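Local coordinates for protein CD8 alpha antigen (Sus scrofa, PDB 5EDX) that probably acts as a T-cell co-receptor, its V-set immunoglobulin domain pairing into a homodimer that engages class I MHC molecules, at residues R4-M9 / N106-F111; C22-S27 / D75-I80; W35-P40 / G90-S95. One frame throughout, in Å; residues are numbered along the deposited sequence.

Contact 1: residues R4-M9 / N106-F111; sequences RTSPEM and NFMSVF
Glu8 and Ser109 start a parallel beta pairing at the point where the N-terminal strand of this V-set immunoglobulin domain changes sheets. Strand 3-5 edges one sheet of the sandwich. After the bend through Ser6 and Pro7 the chain resumes as strand 9-11 alongside strand 101-111 of the other sheet, the A-to-A' switch beside the G strand familiar from V domains. The pairing begins with Ser109 N donating to Glu8 O at 2.8 Å, while Met108 CA brings a CA-H contact to the same oxygen, 3.5 Å away. Met9 and Ser109 then form the bridge itself, with CA atoms 5.1 Å apart, and a further backbone bond between Ser109 and Val10 carries it on.

Before the switch, side chains rather than backbone close the gap. Met108 runs nearly straight to SD, which lies 3.7 Å from Thr5 CB; the bend beyond it (chi3 -74°) sets CE beside the methyl CG2. The thioether crosses the threonine at a slant, while farther in Met108 also packs on Trp35. Ser6 OG lies close to the same sulfur, but its hydrogen bond is to the backbone N of Arg21.

Two waters join the segments on the side of Glu8 and Asn106. One molecule probably bridges Glu8 OE2 and Phe107 O. Asn106 OD1 is bonded to Lys45 NZ of the second subunit, and its other amide atom, ND2, makes a weak 3.2 Å bond to a different water, which sits 2.6 Å from Thr5 OG1.

Contact 2: residues C22-S27 / D75-I80; sequences CEVMHS and DNFYLI
Strands 22-24 and 76-80 run antiparallel, their axes 4.7 Å apart at closest and their directions at 156°, with Cys22 and Phe77 as a hydrogen-bonded pair. Cys22 N gives to Phe77 O, Phe77 N returns the bond to Cys22 O at 2.8 Å, and Val24 N reaches Asp75 O. Between these bonds sits the non-hydrogen-bonded pair Glu23 and Asn76, so the side chains fall alternately on the two faces of the sheet.

Cys22 and Phe77 share the inner face. Cys22 SG touches Phe77 CB at 3.8 Å, and the ring leans back toward the Asp75 end of its strand, where its CE1 corner meets Val24 CG2 at 3.7 Å. The valine methyl arrives obliquely, while Cys22 O lies at the ring edge, in its plane. Phe77 also packs on Cys33 and Thr31, so the ring is wedged between its own sheet and the opposite one.

The other face is polar. Glu23 is fully extended, with CG anti to the backbone N (chi1 -179°), and its OE1 comes to 2.5 Å from Asp75 OD1, the two carboxylate planes being 79° apart. Two acids so close would probably have at least one raised pKa. Asn76 OD1 lies against the aliphatic CB and CG of Glu23 and accepts from a water at 2.7 Å, which has a weak second bond to Glu23 OE2.

This is the B-E strand pairing of an immunoglobulin sandwich: B supplies Cys22, whose intersheet disulfide to Cys94 lies against Trp35, and E supplies the aromatic packing next to it.

Contact 3: residues W35-P40 / G90-S95; sequences WLYQKP and GYYFCS
At a tightly packed end of this antiparallel pairing, Cys94 SG sits 3.3 Å from the centroid of the six-membered ring of the Trp35 indole, almost straight above its face. On the same inner face, Tyr37 and Tyr92 cross with their planes at 46°. Tyr37 CD1 stands over the Tyr92 ring, 3.4 Å from CZ, and Tyr37 CE1 passes 3.8 Å from Gly90 CA, a close approach made possible by the missing side chain. Both phenols end on backbone carbonyls, Tyr37 OH on Gln89 O and Tyr92 OH on Asp88 O; the latter is the tyrosine corner of immunoglobulin domains.

Backbone bonds of Leu36 with Phe93 and of Gln38 with Tyr91 hold the strands together, two to each pair, the shortest being Leu36 N to Phe93 O at 2.7 Å. On the outer face Phe93 takes the position between backbone N and carbonyl carbon (chi1 58°), which swings its ring across the strand gap and under Leu36. Leu36 CB lies over the ring face, 3.9 Å from the centroid, and Leu36 CD1 meets Phe93 CE2 at 3.7 Å.

Toward Lys39 and Pro40 the packing thins. Tyr91 has Lys39 O at its ring edge, and Pro40 CA comes no nearer than 4.1 Å to its CE2; Lys39 itself is exposed to solvent.

The pair is flanked by strand 47-52 beside 33-38 and strand 101-111 beside 90-98. Strands 18-24 and 76-81 cover the inner face through Leu20 and Leu79, while the outer face meets the second subunit, where Gln38, whose NE2 also bonds to Ser44 O of its own chain, bonds to Gln38 of the second subunit.

In the fold
The three contacts divide one V-set sandwich among them. Contact 2 belongs to one sheet and contact 3 to the other, their centres about 15 Å apart, and the Cys22 SG to Cys94 SG disulfide (2.0 Å) ties them across the core. Contact 1 reaches both sheets: Arg4 O lies 2.7 Å from Glu23 N of contact 2, and Met108 N lies 2.8 Å from Tyr92 O of contact 3, probable hydrogen bonds in each case. Contacts 1 and 3, with centres about 9 Å apart, also share the Phe107, Phe93 and Tyr91 aromatic group. Both touch the second subunit, whereas contact 2 stays clear of it, consistent with a dimer that forms through the sheet carrying contact 3.

Contact 1: residues R4-M9 / N106-F111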
loop_
_atom_site.group_PDB
_atom_site.type_symbol
_atom_site.label_atom_id
_atom_site.label_comp_id
_atom_site.label_asym_id
_atom_site.label_seq_id
_atom_site.Cartn_x
_atom_site.Cartn_y
_atom_site.Cartn_z
ATOM N N ARG A 4 0.938 10.938 -12.392
ATOM C CA ARG A 4 1.828 12.091 -12.337
ATOM C C ARG A 4 1.507 12.874 -11.067
ATOM O O ARG A 4 0.356 13.235 -10.828
ATOM C CB ARG A 4 1.648 12.979 -13.572
ATOM C CG ARG A 4 2.264 12.391 -14.834
ATOM C CD ARG A 4 2.010 13.268 -16.048
ATOM N NE ARG A 4 2.449 14.649 -15.868
ATOM C CZ ARG A 4 3.714 15.053 -15.946
ATOM N NH1 ARG A 4 4.005 16.337 -15.782
ATOM N NH2 ARG A 4 4.688 14.182 -16.182
ATOM N N THR A 5 2.518 13.136 -10.250
ATOM C CA THR A 5 2.260 13.786 -8.969
ATOM C C THR A 5 2.841 15.192 -8.919
ATOM O O THR A 5 3.612 15.587 -9.797
ATOM C CB THR A 5 2.827 12.963 -7.801
ATOM O OG1 THR A 5 4.259 12.982 -7.842
ATOM C CG2 THR A 5 2.345 11.523 -7.881
ATOM N N SER A 6 2.459 15.949 -7.895
ATOM C CA SER A 6 3.090 17.235 -7.634
ATOM C C SER A 6 4.476 16.937 -7.070
ATOM O O SER A 6 4.783 15.780 -6.781
ATOM C CB SER A 6 2.238 18.050 -6.660
ATOM O OG SER A 6 1.784 17.238 -5.598
ATOM N N PRO A 7 5.332 17.966 -6.928
ATOM C CA PRO A 7 6.707 17.726 -6.471
ATOM C C PRO A 7 6.784 16.709 -5.329
ATOM O O PRO A 7 6.006 16.781 -4.372
ATOM C CB PRO A 7 7.160 19.115 -6.017
ATOM C CG PRO A 7 6.441 20.036 -6.954
ATOM C CD PRO A 7 5.095 19.393 -7.217
ATOM N N GLU A 8 7.717 15.767 -5.446
ATOM C CA GLU A 8 7.788 14.622 -4.544
ATOM C C GLU A 8 8.414 14.947 -3.194
ATOM O O GLU A 8 8.352 14.133 -2.273
ATOM C CB GLU A 8 8.554 13.464 -5.199
ATOM C CG GLU A 8 10.019 13.774 -5.503
ATOM C CD GLU A 8 10.884 12.525 -5.643
ATOM O OE1 GLU A 8 12.046 12.554 -5.184
ATOM O OE2 GLU A 8 10.403 11.514 -6.202
ATOM N N MET A 9 9.026 16.122 -3.074
ATOM C CA MET A 9 9.661 16.497 -1.811
ATOM C C MET A 9 9.141 17.848 -1.315
ATOM O O MET A 9 9.350 18.879 -1.954
ATOM C CB MET A 9 11.188 16.509 -1.951
ATOM C CG MET A 9 11.923 16.292 -0.634
ATOM S SD MET A 9 12.554 14.613 -0.409
ATOM C CE MET A 9 11.465 13.666 -1.478
ATOM N N ASN A 106 4.353 7.346 -6.924
ATOM C CA ASN A 106 5.541 7.653 -6.135
ATOM C C ASN A 106 5.142 8.341 -4.839
ATOM O O ASN A 106 4.099 8.999 -4.771
ATOM C CB ASN A 106 6.481 8.576 -6.912
ATOM C CG ASN A 106 7.124 7.887 -8.097
ATOM O OD1 ASN A 106 7.000 6.675 -8.268
ATOM N ND2 ASN A 106 7.822 8.658 -8.921
ATOM N N PHE A 107 5.980 8.186 -3.820
ATOM C CA PHE A 107 5.804 8.881 -2.551
ATOM C C PHE A 107 5.947 10.389 -2.726
ATOM O O PHE A 107 6.828 10.864 -3.443
ATOM C CB PHE A 107 6.869 8.416 -1.552
ATOM C CG PHE A 107 6.520 7.151 -0.816
ATOM C CD1 PHE A 107 5.386 6.425 -1.138
ATOM C CD2 PHE A 107 7.335 6.694 0.214
ATOM C CE1 PHE A 107 5.072 5.267 -0.451
ATOM C CE2 PHE A 107 7.025 5.538 0.903
ATOM C CZ PHE A 107 5.895 4.826 0.579
ATOM N N MET A 108 5.078 11.138 -2.060
ATOM C CA MET A 108 5.294 12.561 -1.851
ATOM C C MET A 108 5.644 12.705 -0.374
ATOM O O MET A 108 4.810 12.453 0.491
ATOM C CB MET A 108 4.037 13.353 -2.208
ATOM C CG MET A 108 3.819 13.495 -3.725
ATOM S SD MET A 108 2.104 13.724 -4.250
ATOM C CE MET A 108 1.462 12.075 -4.011
ATOM N N SER A 109 6.887 13.070 -0.088
ATOM C CA SER A 109 7.319 13.204 1.295
ATOM C C SER A 109 7.016 14.608 1.789
ATOM O O SER A 109 7.230 15.591 1.079
ATOM C CB SER A 109 8.810 12.887 1.448
ATOM O OG SER A 109 9.607 13.858 0.797
ATOM N N VAL A 110 6.488 14.697 3.001
ATOM C CA VAL A 110 6.217 15.985 3.611
ATOM C C VAL A 110 6.832 15.983 5.007
ATOM O O VAL A 110 6.437 15.192 5.859
ATOM C CB VAL A 110 4.708 16.259 3.708
ATOM C CG1 VAL A 110 4.471 17.703 4.090
ATOM C CG2 VAL A 110 4.021 15.934 2.377
ATOM N N PHE A 111 7.815 16.852 5.223
ATOM C CA PHE A 111 8.535 16.895 6.496
ATOM C C PHE A 111 8.769 18.333 6.954
ATOM O O PHE A 111 8.839 19.252 6.138
ATOM C CB PHE A 111 9.886 16.168 6.382
ATOM C CG PHE A 111 9.774 14.666 6.395
ATOM C CD1 PHE A 111 9.793 13.969 7.590
ATOM C CD2 PHE A 111 9.628 13.955 5.213
ATOM C CE1 PHE A 111 9.682 12.591 7.616
ATOM C CE2 PHE A 111 9.516 12.576 5.228
ATOM C CZ PHE A 111 9.543 11.891 6.430
HETATM O O HOH W 1 6.296 11.492 -8.483
HETATM O O HOH W 2 9.178 9.783 -4.468
#

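Contact 2: residues C22-S27 / D75-I80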
loop_
_atom_site.group_PDB
_atom_site.type_symbol
_atom_site.label_atom_id
_atom_site.label_comp_id
_atom_site.label_asym_id
_atom_site.label_seq_id
_atom_site.Cartn_x
_atom_site.Cartn_y
_atom_site.Cartn_z
ATOM N N CYS A 22 -2.203 14.001 -7.280
ATOM C CA CYS A 22 -1.875 12.894 -8.173
ATOM C C CYS A 22 -2.874 12.871 -9.318
ATOM O O CYS A 22 -4.078 12.871 -9.098
ATOM C CB CYS A 22 -1.802 11.539 -7.443
ATOM S SG CYS A 22 -3.350 10.836 -6.809
ATOM N N GLU A 23 -2.353 12.890 -10.538
ATOM C CA GLU A 23 -3.182 12.791 -11.730
ATOM C C GLU A 23 -3.121 11.358 -12.221
ATOM O O GLU A 23 -2.042 10.792 -12.370
ATOM C CB GLU A 23 -2.695 13.753 -12.827
ATOM C CG GLU A 23 -3.549 13.705 -14.103
ATOM C CD GLU A 23 -3.045 14.622 -15.216
ATOM O OE1 GLU A 23 -3.742 14.734 -16.246
ATOM O OE2 GLU A 23 -1.963 15.222 -15.077
ATOM N N VAL A 24 -4.284 10.757 -12.439
ATOM C CA VAL A 24 -4.342 9.444 -13.057
ATOM C C VAL A 24 -4.554 9.664 -14.546
ATOM O O VAL A 24 -5.617 10.119 -14.963
ATOM C CB VAL A 24 -5.490 8.600 -12.487
ATOM C CG1 VAL A 24 -5.596 7.267 -13.234
ATOM C CG2 VAL A 24 -5.287 8.375 -10.996
ATOM N N MET A 25 -3.527 9.370 -15.338
ATOM C CA MET A 25 -3.555 9.616 -16.780
ATOM C C MET A 25 -4.413 8.577 -17.488
ATOM O O MET A 25 -4.628 7.489 -16.956
ATOM C CB MET A 25 -2.133 9.566 -17.342
ATOM C CG MET A 25 -1.065 10.125 -16.389
ATOM S SD MET A 25 -1.369 11.849 -16.019
ATOM C CE MET A 25 -1.447 12.523 -17.684
ATOM N N HIS A 26 -4.889 8.913 -18.687
ATOM C CA HIS A 26 -5.619 7.960 -19.525
ATOM C C HIS A 26 -6.835 7.420 -18.776
ATOM O O HIS A 26 -7.012 6.209 -18.628
ATOM C CB HIS A 26 -4.690 6.828 -19.968
ATOM C CG HIS A 26 -5.266 5.957 -21.042
ATOM N ND1 HIS A 26 -5.639 4.647 -20.819
ATOM C CD2 HIS A 26 -5.530 6.207 -22.345
ATOM C CE1 HIS A 26 -6.112 4.131 -21.940
ATOM N NE2 HIS A 26 -6.061 5.056 -22.882
ATOM N N SER A 27 -7.683 8.341 -18.332
ATOM C CA SER A 27 -8.751 8.039 -17.386
ATOM C C SER A 27 -10.112 7.877 -18.053
ATOM O O SER A 27 -10.267 8.108 -19.255
ATOM C CB SER A 27 -8.845 9.174 -16.362
ATOM O OG SER A 27 -9.063 10.411 -17.034
ATOM N N ASP A 75 -9.362 14.527 -13.928
ATOM C CA ASP A 75 -8.493 13.376 -13.687
ATOM C C ASP A 75 -7.462 13.651 -12.593
ATOM O O ASP A 75 -6.538 12.865 -12.393
ATOM C CB ASP A 75 -7.789 12.935 -14.976
ATOM C CG ASP A 75 -6.840 13.988 -15.521
ATOM O OD1 ASP A 75 -6.008 13.644 -16.386
ATOM O OD2 ASP A 75 -6.923 15.160 -15.097
ATOM N N ASN A 76 -7.628 14.765 -11.891
ATOM C CA ASN A 76 -6.731 15.117 -10.791
ATOM C C ASN A 76 -7.330 14.813 -9.426
ATOM O O ASN A 76 -8.487 15.127 -9.163
ATOM C CB ASN A 76 -6.379 16.598 -10.852
ATOM C CG ASN A 76 -5.603 16.956 -12.091
ATOM O OD1 ASN A 76 -4.508 16.445 -12.316
ATOM N ND2 ASN A 76 -6.163 17.845 -12.907
ATOM N N PHE A 77 -6.522 14.214 -8.556
ATOM C CA PHE A 77 -6.922 13.952 -7.181
ATOM C C PHE A 77 -6.031 14.760 -6.243
ATOM O O PHE A 77 -4.825 14.861 -6.452
ATOM C CB PHE A 77 -6.825 12.455 -6.875
ATOM C CG PHE A 77 -7.718 11.607 -7.736
ATOM C CD1 PHE A 77 -7.293 11.168 -8.982
ATOM C CD2 PHE A 77 -8.995 11.274 -7.310
ATOM C CE1 PHE A 77 -8.128 10.396 -9.785
ATOM C CE2 PHE A 77 -9.828 10.504 -8.091
ATOM C CZ PHE A 77 -9.399 10.062 -9.338
ATOM N N TYR A 78 -6.630 15.352 -5.217
ATOM C CA TYR A 78 -5.895 16.227 -4.321
ATOM C C TYR A 78 -6.056 15.797 -2.879
ATOM O O TYR A 78 -7.101 15.274 -2.494
ATOM C CB TYR A 78 -6.388 17.668 -4.461
ATOM C CG TYR A 78 -6.168 18.251 -5.833
ATOM C CD1 TYR A 78 -4.994 18.920 -6.142
ATOM C CD2 TYR A 78 -7.134 18.127 -6.820
ATOM C CE1 TYR A 78 -4.787 19.459 -7.409
ATOM C CE2 TYR A 78 -6.938 18.664 -8.089
ATOM C CZ TYR A 78 -5.763 19.327 -8.372
ATOM O OH TYR A 78 -5.565 19.856 -9.633
ATOM N N LEU A 79 -5.011 16.030 -2.091
ATOM C CA LEU A 79 -5.069 15.860 -0.644
ATOM C C LEU A 79 -4.615 17.171 -0.032
ATOM O O LEU A 79 -3.613 17.744 -0.454
ATOM C CB LEU A 79 -4.130 14.743 -0.195
ATOM C CG LEU A 79 -4.263 14.330 1.271
ATOM C CD1 LEU A 79 -5.536 13.530 1.480
ATOM C CD2 LEU A 79 -3.054 13.528 1.720
ATOM N N ILE A 80 -5.352 17.652 0.962
ATOM C CA ILE A 80 -4.990 18.904 1.602
ATOM C C ILE A 80 -4.730 18.669 3.080
ATOM O O ILE A 80 -5.597 18.184 3.796
ATOM C CB ILE A 80 -6.092 19.962 1.448
ATOM C CG1 ILE A 80 -6.289 20.328 -0.029
ATOM C CG2 ILE A 80 -5.733 21.207 2.251
ATOM C CD1 ILE A 80 -7.264 19.439 -0.750
HETATM O O HOH W 3 -2.786 18.182 -13.475
#

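Contact 3: residues W35-P40 / G90-S95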
loop_
_atom_site.group_PDB
_atom_site.type_symbol
_atom_site.label_atom_id
_atom_site.label_comp_id
_atom_site.label_asym_id
_atom_site.label_seq_id
_atom_site.Cartn_x
_atom_site.Cartn_y
_atom_site.Cartn_z
ATOM N N TRP A 35 -6.125 7.790 -1.361
ATOM C CA TRP A 35 -4.955 8.384 -0.727
ATOM C C TRP A 35 -4.506 7.507 0.440
ATOM O O TRP A 35 -5.313 7.137 1.288
ATOM C CB TRP A 35 -5.270 9.794 -0.229
ATOM C CG TRP A 35 -5.245 10.838 -1.303
ATOM C CD1 TRP A 35 -6.322 11.418 -1.911
ATOM C CD2 TRP A 35 -4.082 11.417 -1.900
ATOM N NE1 TRP A 35 -5.897 12.331 -2.852
ATOM C CE2 TRP A 35 -4.526 12.352 -2.861
ATOM C CE3 TRP A 35 -2.706 11.243 -1.714
ATOM C CZ2 TRP A 35 -3.642 13.105 -3.627
ATOM C CZ3 TRP A 35 -1.831 11.993 -2.472
ATOM C CH2 TRP A 35 -2.301 12.911 -3.422
ATOM N N LEU A 36 -3.217 7.186 0.458
ATOM C CA LEU A 36 -2.605 6.382 1.508
ATOM C C LEU A 36 -1.479 7.174 2.155
ATOM O O LEU A 36 -0.953 8.120 1.577
ATOM C CB LEU A 36 -2.041 5.083 0.931
ATOM C CG LEU A 36 -3.018 4.221 0.129
ATOM C CD1 LEU A 36 -2.292 3.002 -0.444
ATOM C CD2 LEU A 36 -4.198 3.794 1.000
ATOM N N TYR A 37 -1.114 6.772 3.361
ATOM C CA TYR A 37 -0.066 7.446 4.116
ATOM C C TYR A 37 0.825 6.404 4.774
ATOM O O TYR A 37 0.343 5.362 5.217
ATOM C CB TYR A 37 -0.708 8.342 5.174
ATOM C CG TYR A 37 0.220 8.825 6.268
ATOM C CD1 TYR A 37 1.109 9.872 6.050
ATOM C CD2 TYR A 37 0.172 8.257 7.534
ATOM C CE1 TYR A 37 1.956 10.328 7.082
ATOM C CE2 TYR A 37 0.999 8.697 8.556
ATOM C CZ TYR A 37 1.885 9.733 8.327
ATOM O OH TYR A 37 2.700 10.160 9.357
ATOM N N GLN A 38 2.127 6.663 4.815
ATOM C CA GLN A 38 3.007 5.818 5.616
ATOM C C GLN A 38 3.832 6.680 6.556
ATOM O O GLN A 38 4.341 7.725 6.161
ATOM C CB GLN A 38 3.918 4.949 4.749
ATOM C CG GLN A 38 4.689 3.918 5.578
ATOM C CD GLN A 38 5.660 3.086 4.759
ATOM O OE1 GLN A 38 6.368 3.609 3.903
ATOM N NE2 GLN A 38 5.712 1.785 5.039
ATOM N N LYS A 39 3.953 6.233 7.801
ATOM C CA LYS A 39 4.691 6.972 8.822
ATOM C C LYS A 39 6.192 6.970 8.563
ATOM O O LYS A 39 6.719 6.067 7.915
ATOM C CB LYS A 39 4.419 6.356 10.198
ATOM C CG LYS A 39 2.994 6.543 10.685
ATOM C CD LYS A 39 2.735 5.803 11.992
ATOM C CE LYS A 39 2.646 4.301 11.759
ATOM N NZ LYS A 39 2.166 3.571 12.959
ATOM N N PRO A 40 6.889 7.991 9.080
ATOM C CA PRO A 40 8.355 8.026 9.070
ATOM C C PRO A 40 8.857 7.038 10.112
ATOM O O PRO A 40 8.040 6.464 10.830
ATOM C CB PRO A 40 8.685 9.453 9.540
ATOM C CG PRO A 40 7.375 10.172 9.690
ATOM C CD PRO A 40 6.309 9.131 9.806
ATOM N N GLY A 90 5.498 12.585 6.914
ATOM C CA GLY A 90 5.559 11.235 6.389
ATOM C C GLY A 90 5.390 11.174 4.886
ATOM O O GLY A 90 5.685 12.133 4.171
ATOM N N TYR A 91 4.898 10.036 4.412
ATOM C CA TYR A 91 4.831 9.749 2.984
ATOM C C TYR A 91 3.390 9.593 2.536
ATOM O O TYR A 91 2.642 8.792 3.093
ATOM C CB TYR A 91 5.601 8.463 2.696
ATOM C CG TYR A 91 6.994 8.503 3.258
ATOM C CD1 TYR A 91 7.979 9.257 2.643
ATOM C CD2 TYR A 91 7.321 7.805 4.419
ATOM C CE1 TYR A 91 9.260 9.313 3.159
ATOM C CE2 TYR A 91 8.611 7.854 4.940
ATOM C CZ TYR A 91 9.568 8.613 4.299
ATOM O OH TYR A 91 10.852 8.682 4.797
ATOM N N TYR A 92 3.002 10.371 1.535
ATOM C CA TYR A 92 1.645 10.309 1.014
ATOM C C TYR A 92 1.686 9.795 -0.416
ATOM O O TYR A 92 2.596 10.132 -1.175
ATOM C CB TYR A 92 0.993 11.693 1.078
ATOM C CG TYR A 92 0.814 12.189 2.498
ATOM C CD1 TYR A 92 1.865 12.789 3.189
ATOM C CD2 TYR A 92 -0.399 12.039 3.151
ATOM C CE1 TYR A 92 1.703 13.230 4.501
ATOM C CE2 TYR A 92 -0.573 12.484 4.462
ATOM C CZ TYR A 92 0.481 13.079 5.125
ATOM O OH TYR A 92 0.304 13.517 6.417
ATOM N N PHE A 93 0.707 8.973 -0.784
ATOM C CA PHE A 93 0.711 8.391 -2.121
ATOM C C PHE A 93 -0.663 7.877 -2.506
ATOM O O PHE A 93 -1.522 7.682 -1.649
ATOM C CB PHE A 93 1.794 7.300 -2.260
ATOM C CG PHE A 93 1.666 6.153 -1.284
ATOM C CD1 PHE A 93 1.921 6.334 0.073
ATOM C CD2 PHE A 93 1.347 4.878 -1.736
ATOM C CE1 PHE A 93 1.826 5.265 0.961
ATOM C CE2 PHE A 93 1.253 3.802 -0.853
ATOM C CZ PHE A 93 1.495 4.000 0.499
ATOM N N CYS A 94 -0.867 7.690 -3.807
ATOM C CA CYS A 94 -2.167 7.314 -4.336
ATOM C C CYS A 94 -2.146 5.865 -4.771
ATOM O O CYS A 94 -1.100 5.340 -5.139
ATOM C CB CYS A 94 -2.522 8.197 -5.530
ATOM S SG CYS A 94 -2.712 9.932 -5.086
ATOM N N SER A 95 -3.288 5.230 -4.732
ATOM C CA SER A 95 -3.425 3.852 -5.151
ATOM C C SER A 95 -4.650 3.650 -6.054
ATOM O O SER A 95 -5.681 4.150 -5.773
ATOM C CB SER A 95 -3.576 2.994 -3.926
ATOM O OG SER A 95 -3.350 1.695 -4.205
#